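Local coordinates for protein argonaute (Marinitoga piezophila, PDB 5I4A) that cuts single-stranded DNA with the help of a short 5'-hydroxyl guide RNA and divalent metal ions, and may defend against invading mobile genetic elements, at residues L378-Y382 with L403-L407; V325-A330 with I415-V419. All blocks are in the same frame, centred on the assembly; numbering follows the deposited sequence.

Contact 1: residues L378-Y382 with L403-L407; sequences LLDKY and LKEKL. With nucleotides of chain B.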
loop_
_atom_site.group_PDB
_atom_site.type_symbol
_atom_site.label_atom_id
_atom_site.label_comp_id
_atom_site.label_asym_id
_atom_site.label_seq_id
_atom_site.Cartn_x
_atom_site.Cartn_y
_atom_site.Cartn_z
ATOM N N LEU A 378 -7.006 12.625 -25.663
ATOM C CA LEU A 378 -5.605 13.019 -25.687
ATOM C C LEU A 378 -5.356 14.102 -24.646
ATOM O O LEU A 378 -5.964 15.179 -24.700
ATOM C CB LEU A 378 -5.208 13.505 -27.080
ATOM C CG LEU A 378 -4.946 12.431 -28.137
ATOM C CD1 LEU A 378 -6.245 11.859 -28.693
ATOM C CD2 LEU A 378 -4.076 12.995 -29.252
ATOM N N LEU A 379 -4.471 13.812 -23.698
ATOM C CA LEU A 379 -4.073 14.762 -22.670
ATOM C C LEU A 379 -2.798 15.472 -23.102
ATOM O O LEU A 379 -1.857 14.837 -23.584
ATOM C CB LEU A 379 -3.848 14.056 -21.331
ATOM C CG LEU A 379 -4.932 13.102 -20.823
ATOM C CD1 LEU A 379 -4.489 12.430 -19.536
ATOM C CD2 LEU A 379 -6.258 13.825 -20.621
ATOM N N ASP A 380 -2.772 16.795 -22.927
ATOM C CA ASP A 380 -1.585 17.565 -23.286
ATOM C C ASP A 380 -0.416 17.267 -22.356
ATOM O O ASP A 380 0.743 17.299 -22.785
ATOM C CB ASP A 380 -1.907 19.057 -23.268
ATOM C CG ASP A 380 -2.760 19.478 -24.445
ATOM O OD1 ASP A 380 -2.407 19.124 -25.589
ATOM O OD2 ASP A 380 -3.789 20.151 -24.223
ATOM N N LYS A 381 -0.700 16.968 -21.093
ATOM C CA LYS A 381 0.325 16.691 -20.097
ATOM C C LYS A 381 -0.321 15.880 -18.985
ATOM O O LYS A 381 -1.547 15.757 -18.915
ATOM C CB LYS A 381 0.929 17.986 -19.550
ATOM C CG LYS A 381 -0.119 18.930 -18.982
ATOM C CD LYS A 381 0.501 20.102 -18.243
ATOM C CE LYS A 381 -0.576 20.930 -17.554
ATOM N NZ LYS A 381 -1.382 20.106 -16.606
ATOM N N TYR A 382 0.516 15.331 -18.108
ATOM C CA TYR A 382 -0.008 14.628 -16.946
ATOM C C TYR A 382 -0.823 15.593 -16.094
ATOM O O TYR A 382 -0.362 16.688 -15.759
ATOM C CB TYR A 382 1.126 14.015 -16.126
ATOM C CG TYR A 382 0.660 12.977 -15.126
ATOM C CD1 TYR A 382 0.470 11.654 -15.508
ATOM C CD2 TYR A 382 0.410 13.319 -13.802
ATOM C CE1 TYR A 382 0.044 10.701 -14.602
ATOM C CE2 TYR A 382 -0.015 12.371 -12.889
ATOM C CZ TYR A 382 -0.198 11.065 -13.294
ATOM O OH TYR A 382 -0.621 10.117 -12.390
ATOM N N LEU A 403 -1.559 10.211 -22.852
ATOM C CA LEU A 403 -0.726 11.394 -23.001
ATOM C C LEU A 403 -0.389 11.639 -24.467
ATOM O O LEU A 403 -0.015 10.714 -25.196
ATOM C CB LEU A 403 0.553 11.242 -22.176
ATOM C CG LEU A 403 0.333 11.147 -20.666
ATOM C CD1 LEU A 403 1.649 10.928 -19.936
ATOM C CD2 LEU A 403 -0.361 12.402 -20.160
ATOM N N LYS A 404 -0.530 12.897 -24.894
ATOM C CA LYS A 404 -0.204 13.273 -26.268
ATOM C C LYS A 404 1.217 12.866 -26.635
ATOM O O LYS A 404 1.467 12.406 -27.755
ATOM C CB LYS A 404 -0.403 14.782 -26.453
ATOM C CG LYS A 404 0.682 15.477 -27.273
ATOM C CD LYS A 404 0.448 16.984 -27.364
ATOM C CE LYS A 404 0.806 17.696 -26.066
ATOM N NZ LYS A 404 0.442 19.142 -26.106
ATOM N N GLU A 405 2.160 13.006 -25.696
ATOM C CA GLU A 405 3.551 12.673 -25.994
ATOM C C GLU A 405 3.732 11.190 -26.280
ATOM O O GLU A 405 4.603 10.815 -27.072
ATOM C CB GLU A 405 4.471 13.098 -24.845
ATOM C CG GLU A 405 3.917 12.877 -23.450
ATOM C CD GLU A 405 3.179 14.090 -22.929
ATOM O OE1 GLU A 405 2.158 14.479 -23.540
ATOM O OE2 GLU A 405 3.634 14.666 -21.918
ATOM N N LYS A 406 2.933 10.332 -25.648
ATOM C CA LYS A 406 3.047 8.902 -25.907
ATOM C C LYS A 406 2.397 8.497 -27.221
ATOM O O LYS A 406 2.741 7.443 -27.766
ATOM C CB LYS A 406 2.450 8.110 -24.744
ATOM C CG LYS A 406 3.211 8.313 -23.442
ATOM C CD LYS A 406 2.616 7.513 -22.296
ATOM C CE LYS A 406 3.375 7.776 -21.002
ATOM N NZ LYS A 406 2.963 6.852 -19.908
ATOM N N LEU A 407 1.474 9.304 -27.745
ATOM C CA LEU A 407 1.012 9.100 -29.112
ATOM C C LEU A 407 1.990 9.674 -30.126
ATOM O O LEU A 407 2.037 9.205 -31.267
ATOM C CB LEU A 407 -0.372 9.721 -29.316
ATOM C CG LEU A 407 -1.565 8.870 -28.877
ATOM C CD1 LEU A 407 -2.863 9.430 -29.436
ATOM C CD2 LEU A 407 -1.370 7.428 -29.311
ATOM O "O5'" U B 1 -4.225 6.490 -16.333
ATOM C "C5'" U B 1 -4.776 6.835 -17.600
ATOM C "C4'" U B 1 -4.026 7.974 -18.248
ATOM O "O4'" U B 1 -4.293 9.200 -17.517
ATOM C "C3'" U B 1 -2.507 7.819 -18.297
ATOM O "O3'" U B 1 -2.003 8.330 -19.530
ATOM C "C2'" U B 1 -2.026 8.690 -17.140
ATOM O "O2'" U B 1 -0.728 9.221 -17.311
ATOM C "C1'" U B 1 -3.079 9.795 -17.103
ATOM N N1 U B 1 -3.288 10.337 -15.755
ATOM C C2 U B 1 -3.136 11.692 -15.526
ATOM O O2 U B 1 -2.837 12.487 -16.403
ATOM N N3 U B 1 -3.352 12.084 -14.226
ATOM C C4 U B 1 -3.692 11.269 -13.158
ATOM O O4 U B 1 -3.856 11.759 -12.041
ATOM C C5 U B 1 -3.826 9.884 -13.480
ATOM C C6 U B 1 -3.621 9.480 -14.735
ATOM P P A B 2 -0.766 7.596 -20.246
ATOM O OP1 A B 2 0.398 7.685 -19.333
ATOM O OP2 A B 2 -0.650 8.087 -21.641
ATOM O "O5'" A B 2 -1.196 6.063 -20.288
ATOM C "C5'" A B 2 -2.350 5.633 -20.996
ATOM C "C4'" A B 2 -2.376 4.132 -21.102
ATOM O "O4'" A B 2 -1.315 3.702 -21.996
ATOM C "C3'" A B 2 -2.099 3.388 -19.805
ATOM O "O3'" A B 2 -3.247 3.245 -18.987
ATOM C "C2'" A B 2 -1.513 2.071 -20.292
ATOM O "O2'" A B 2 -2.532 1.203 -20.763
ATOM C "C1'" A B 2 -0.691 2.545 -21.486
ATOM N N9 A B 2 0.680 2.915 -21.088
ATOM C C8 A B 2 1.205 4.177 -20.970
ATOM N N7 A B 2 2.462 4.199 -20.595
ATOM C C5 A B 2 2.783 2.853 -20.453
ATOM C C6 A B 2 3.966 2.196 -20.075
ATOM N N6 A B 2 5.098 2.832 -19.756
ATOM N N1 A B 2 3.946 0.845 -20.032
ATOM C C2 A B 2 2.815 0.208 -20.352
ATOM N N3 A B 2 1.642 0.721 -20.721
ATOM C C4 A B 2 1.696 2.058 -20.753
HETATM O O HOH W 1 3.243 15.068 -18.755
#
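In the parallel, Rossmann-like sheet of the Mid domain, strand 374-379 ends beside strand 398-403 just where the guide RNA begins, and Leu379 pairs with Leu403 in a parallel bridge. Leu379 O accepts from Lys404 N at 2.7 Å, nearly in line and in the carbonyl plane. Side chains of both leucines lie on the same sheet face, CB of Leu379 4.0 Å from CD2 of Leu403; deeper in, Leu378 CD2 meets Leu407 CD1. On the partly exposed side, Lys404 bends at chi3 (75°) to bring NZ 2.9 Å from OD1 of Asp380, a salt bridge approached from the anti side and out of the carboxylate plane. Ser303 and Gln307 also bind this carboxylate, so it is held at several points. Tyr382, with CG anti to the backbone N (chi1 -165°), lays one ring face over the base of U1 of chain B, as suits a flat, broad side chain. Leu403, the N-cap residue, gives its N-H to OP2 of A2 of chain B at 2.6 Å. The long, extended Lys406 grips the same nucleotide twice, NZ lying 2.8 Å from OP1 and 2.8 Å from N7 of A2.

Contact 2: residues V325-A330 with I415-V419; sequences VFYRAA and IKSYV. With nucleotides of chain B.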
loop_
_atom_site.group_PDB
_atom_site.type_symbol
_atom_site.label_atom_id
_atom_site.label_comp_id
_atom_site.label_asym_id
_atom_site.label_seq_id
_atom_site.Cartn_x
_atom_site.Cartn_y
_atom_site.Cartn_z
ATOM N N VAL A 325 0.573 -1.051 -35.720
ATOM C CA VAL A 325 0.722 -1.802 -34.476
ATOM C C VAL A 325 -0.582 -1.800 -33.686
ATOM O O VAL A 325 -0.898 -2.775 -32.990
ATOM C CB VAL A 325 1.899 -1.234 -33.655
ATOM C CG1 VAL A 325 1.716 0.259 -33.421
ATOM C CG2 VAL A 325 2.065 -1.979 -32.340
ATOM N N PHE A 326 -1.369 -0.725 -33.788
ATOM C CA PHE A 326 -2.655 -0.678 -33.097
ATOM C C PHE A 326 -3.601 -1.752 -33.621
ATOM O O PHE A 326 -4.258 -2.453 -32.841
ATOM C CB PHE A 326 -3.281 0.713 -33.244
ATOM C CG PHE A 326 -4.601 0.864 -32.537
ATOM C CD1 PHE A 326 -4.651 1.296 -31.222
ATOM C CD2 PHE A 326 -5.790 0.577 -33.188
ATOM C CE1 PHE A 326 -5.863 1.432 -30.568
ATOM C CE2 PHE A 326 -7.003 0.709 -32.538
ATOM C CZ PHE A 326 -7.040 1.139 -31.229
ATOM N N TYR A 327 -3.693 -1.890 -34.948
ATOM C CA TYR A 327 -4.595 -2.881 -35.528
ATOM C C TYR A 327 -4.063 -4.298 -35.356
ATOM O O TYR A 327 -4.848 -5.237 -35.200
ATOM C CB TYR A 327 -4.830 -2.589 -37.010
ATOM C CG TYR A 327 -5.679 -1.366 -37.269
ATOM C CD1 TYR A 327 -7.066 -1.447 -37.258
ATOM C CD2 TYR A 327 -5.094 -0.134 -37.532
ATOM C CE1 TYR A 327 -7.847 -0.331 -37.497
ATOM C CE2 TYR A 327 -5.867 0.985 -37.772
ATOM C CZ TYR A 327 -7.244 0.881 -37.754
ATOM O OH TYR A 327 -8.021 1.991 -37.995
ATOM N N ARG A 328 -2.744 -4.476 -35.399
ATOM C CA ARG A 328 -2.183 -5.803 -35.163
ATOM C C ARG A 328 -2.388 -6.231 -33.716
ATOM O O ARG A 328 -2.656 -7.406 -33.445
ATOM C CB ARG A 328 -0.698 -5.827 -35.531
ATOM C CG ARG A 328 -0.422 -5.535 -37.001
ATOM C CD ARG A 328 0.960 -6.012 -37.428
ATOM N NE ARG A 328 2.025 -5.467 -36.594
ATOM C CZ ARG A 328 2.565 -4.266 -36.766
ATOM N NH1 ARG A 328 2.134 -3.477 -37.739
ATOM N NH2 ARG A 328 3.533 -3.853 -35.960
ATOM N N ALA A 329 -2.280 -5.288 -32.776
ATOM C CA ALA A 329 -2.534 -5.606 -31.374
ATOM C C ALA A 329 -3.977 -6.043 -31.162
ATOM O O ALA A 329 -4.241 -7.018 -30.449
ATOM C CB ALA A 329 -2.205 -4.403 -30.492
ATOM N N ALA A 330 -4.929 -5.338 -31.780
ATOM C CA ALA A 330 -6.333 -5.702 -31.623
ATOM C C ALA A 330 -6.629 -7.049 -32.271
ATOM O O ALA A 330 -7.407 -7.846 -31.735
ATOM C CB ALA A 330 -7.227 -4.611 -32.213
ATOM N N ILE A 415 1.397 1.136 -27.054
ATOM C CA ILE A 415 0.167 0.990 -27.829
ATOM C C ILE A 415 -0.445 -0.386 -27.599
ATOM O O ILE A 415 -1.669 -0.520 -27.474
ATOM C CB ILE A 415 0.425 1.251 -29.327
ATOM C CG1 ILE A 415 0.716 2.729 -29.576
ATOM C CG2 ILE A 415 -0.777 0.834 -30.165
ATOM C CD1 ILE A 415 2.169 3.074 -29.572
ATOM N N LYS A 416 0.394 -1.426 -27.539
ATOM C CA LYS A 416 -0.096 -2.763 -27.214
ATOM C C LYS A 416 -0.799 -2.771 -25.862
ATOM O O LYS A 416 -1.902 -3.314 -25.723
ATOM C CB LYS A 416 1.065 -3.764 -27.221
ATOM C CG LYS A 416 1.646 -4.045 -28.600
ATOM C CD LYS A 416 2.922 -4.879 -28.526
ATOM C CE LYS A 416 2.632 -6.340 -28.212
ATOM N NZ LYS A 416 3.827 -7.208 -28.434
ATOM N N SER A 417 -0.169 -2.161 -24.855
ATOM C CA SER A 417 -0.762 -2.088 -23.522
ATOM C C SER A 417 -2.081 -1.328 -23.538
ATOM O O SER A 417 -3.049 -1.725 -22.878
ATOM C CB SER A 417 0.219 -1.413 -22.570
ATOM O OG SER A 417 1.362 -2.223 -22.372
ATOM N N TYR A 418 -2.121 -0.219 -24.274
ATOM C CA TYR A 418 -3.332 0.585 -24.398
ATOM C C TYR A 418 -4.489 -0.247 -24.946
ATOM O O TYR A 418 -5.611 -0.192 -24.427
ATOM C CB TYR A 418 -3.026 1.786 -25.293
ATOM C CG TYR A 418 -4.054 2.892 -25.337
ATOM C CD1 TYR A 418 -4.682 3.346 -24.182
ATOM C CD2 TYR A 418 -4.359 3.517 -26.537
ATOM C CE1 TYR A 418 -5.610 4.377 -24.234
ATOM C CE2 TYR A 418 -5.274 4.545 -26.597
ATOM C CZ TYR A 418 -5.901 4.972 -25.447
ATOM O OH TYR A 418 -6.816 5.994 -25.513
ATOM N N VAL A 419 -4.227 -1.050 -25.982
ATOM C CA VAL A 419 -5.275 -1.897 -26.545
ATOM C C VAL A 419 -5.661 -2.997 -25.565
ATOM O O VAL A 419 -6.833 -3.383 -25.474
ATOM C CB VAL A 419 -4.830 -2.479 -27.900
ATOM C CG1 VAL A 419 -5.925 -3.361 -28.486
ATOM C CG2 VAL A 419 -4.476 -1.364 -28.869
ATOM P P A B 2 -0.766 7.596 -20.246
ATOM O OP1 A B 2 0.398 7.685 -19.333
ATOM O OP2 A B 2 -0.650 8.087 -21.641
ATOM O "O5'" A B 2 -1.196 6.063 -20.288
ATOM C "C5'" A B 2 -2.350 5.633 -20.996
ATOM C "C4'" A B 2 -2.376 4.132 -21.102
ATOM O "O4'" A B 2 -1.315 3.702 -21.996
ATOM C "C3'" A B 2 -2.099 3.388 -19.805
ATOM O "O3'" A B 2 -3.247 3.245 -18.987
ATOM C "C2'" A B 2 -1.513 2.071 -20.292
ATOM O "O2'" A B 2 -2.532 1.203 -20.763
ATOM C "C1'" A B 2 -0.691 2.545 -21.486
ATOM N N9 A B 2 0.680 2.915 -21.088
ATOM C C8 A B 2 1.205 4.177 -20.970
ATOM N N7 A B 2 2.462 4.199 -20.595
ATOM C C5 A B 2 2.783 2.853 -20.453
ATOM C C6 A B 2 3.966 2.196 -20.075
ATOM N N6 A B 2 5.098 2.832 -19.756
ATOM N N1 A B 2 3.946 0.845 -20.032
ATOM C C2 A B 2 2.815 0.208 -20.352
ATOM N N3 A B 2 1.642 0.721 -20.721
ATOM C C4 A B 2 1.696 2.058 -20.753
#
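Val419 and Ile415, one turn apart on helix 412-424, pack against helix 325-333 in a helix-helix contact of the Mid domain with no hydrogen bond between the segments. The axes of segments 325-330 and 415-419 pass 9.0 Å apart and cross at -45°, and the small side chains of Ala329 and Ala330 let Val419 come up against their helix.

The tight part surrounds Val419. Its CG2 lies 3.6 Å from CE1 of Phe326, approaching the ring obliquely, and also reaches CB of Ala329 at 4.1 Å. The other branch, CG1, stands anti to the backbone N (chi1 -180°) and thereby rests 3.9 Å from CA of Ala330. Beta-branching suits this place, since the two methyls spread to serve different neighbours. With an alanine in its place both methyls go, which is likely to leave the Phe326 ring and CA of Ala330 without their partners and a gap between the helices. Ile415 continues the apolar seam: its CG2 sits 3.8 Å from CA of Phe326 and near the plane of that ring, at its edge, the two side chains crossing at about a right angle.

Toward the partly exposed side the fit is slacker. CG1 of Val325 lies 4.1 Å from CG2 of Ile415, and CG2 of Val325 comes no closer than 4.3 Å to CG of Lys416. There Lys416 contributes only the start of its aliphatic chain; its ammonium group turns to Phe285 in a cation-pi contact.

Around the seam, Phe319 meets the Phe326 ring edge-to-face, Leu318 of helix 312-320 touches both Val325 and Ile415, and Val338 of strand 337-340 underlies Phe326 and Ala330, so helix 325-333 is packed onto that strand.

How the contacts relate
Both contacts belong to the Mid domain, their centres about 17 Å apart, and helices 404-409 and 412-424, which follow each other in the chain, carry one segment of each. Contact 2 is the more buried: a purely apolar helix-helix seam, where branched and small side chains fit together. Contact 1, at the ends of two strands, mixes leucine packing with a backbone bond, a salt bridge and direct RNA binding, and part of it is exposed. They also meet the same nucleotide, A2 of chain B: contact 1 holds its phosphate and N7 with polar groups, whereas in contact 2 Ser417, which points away from the seam, and Tyr418 lie against its base and sugar.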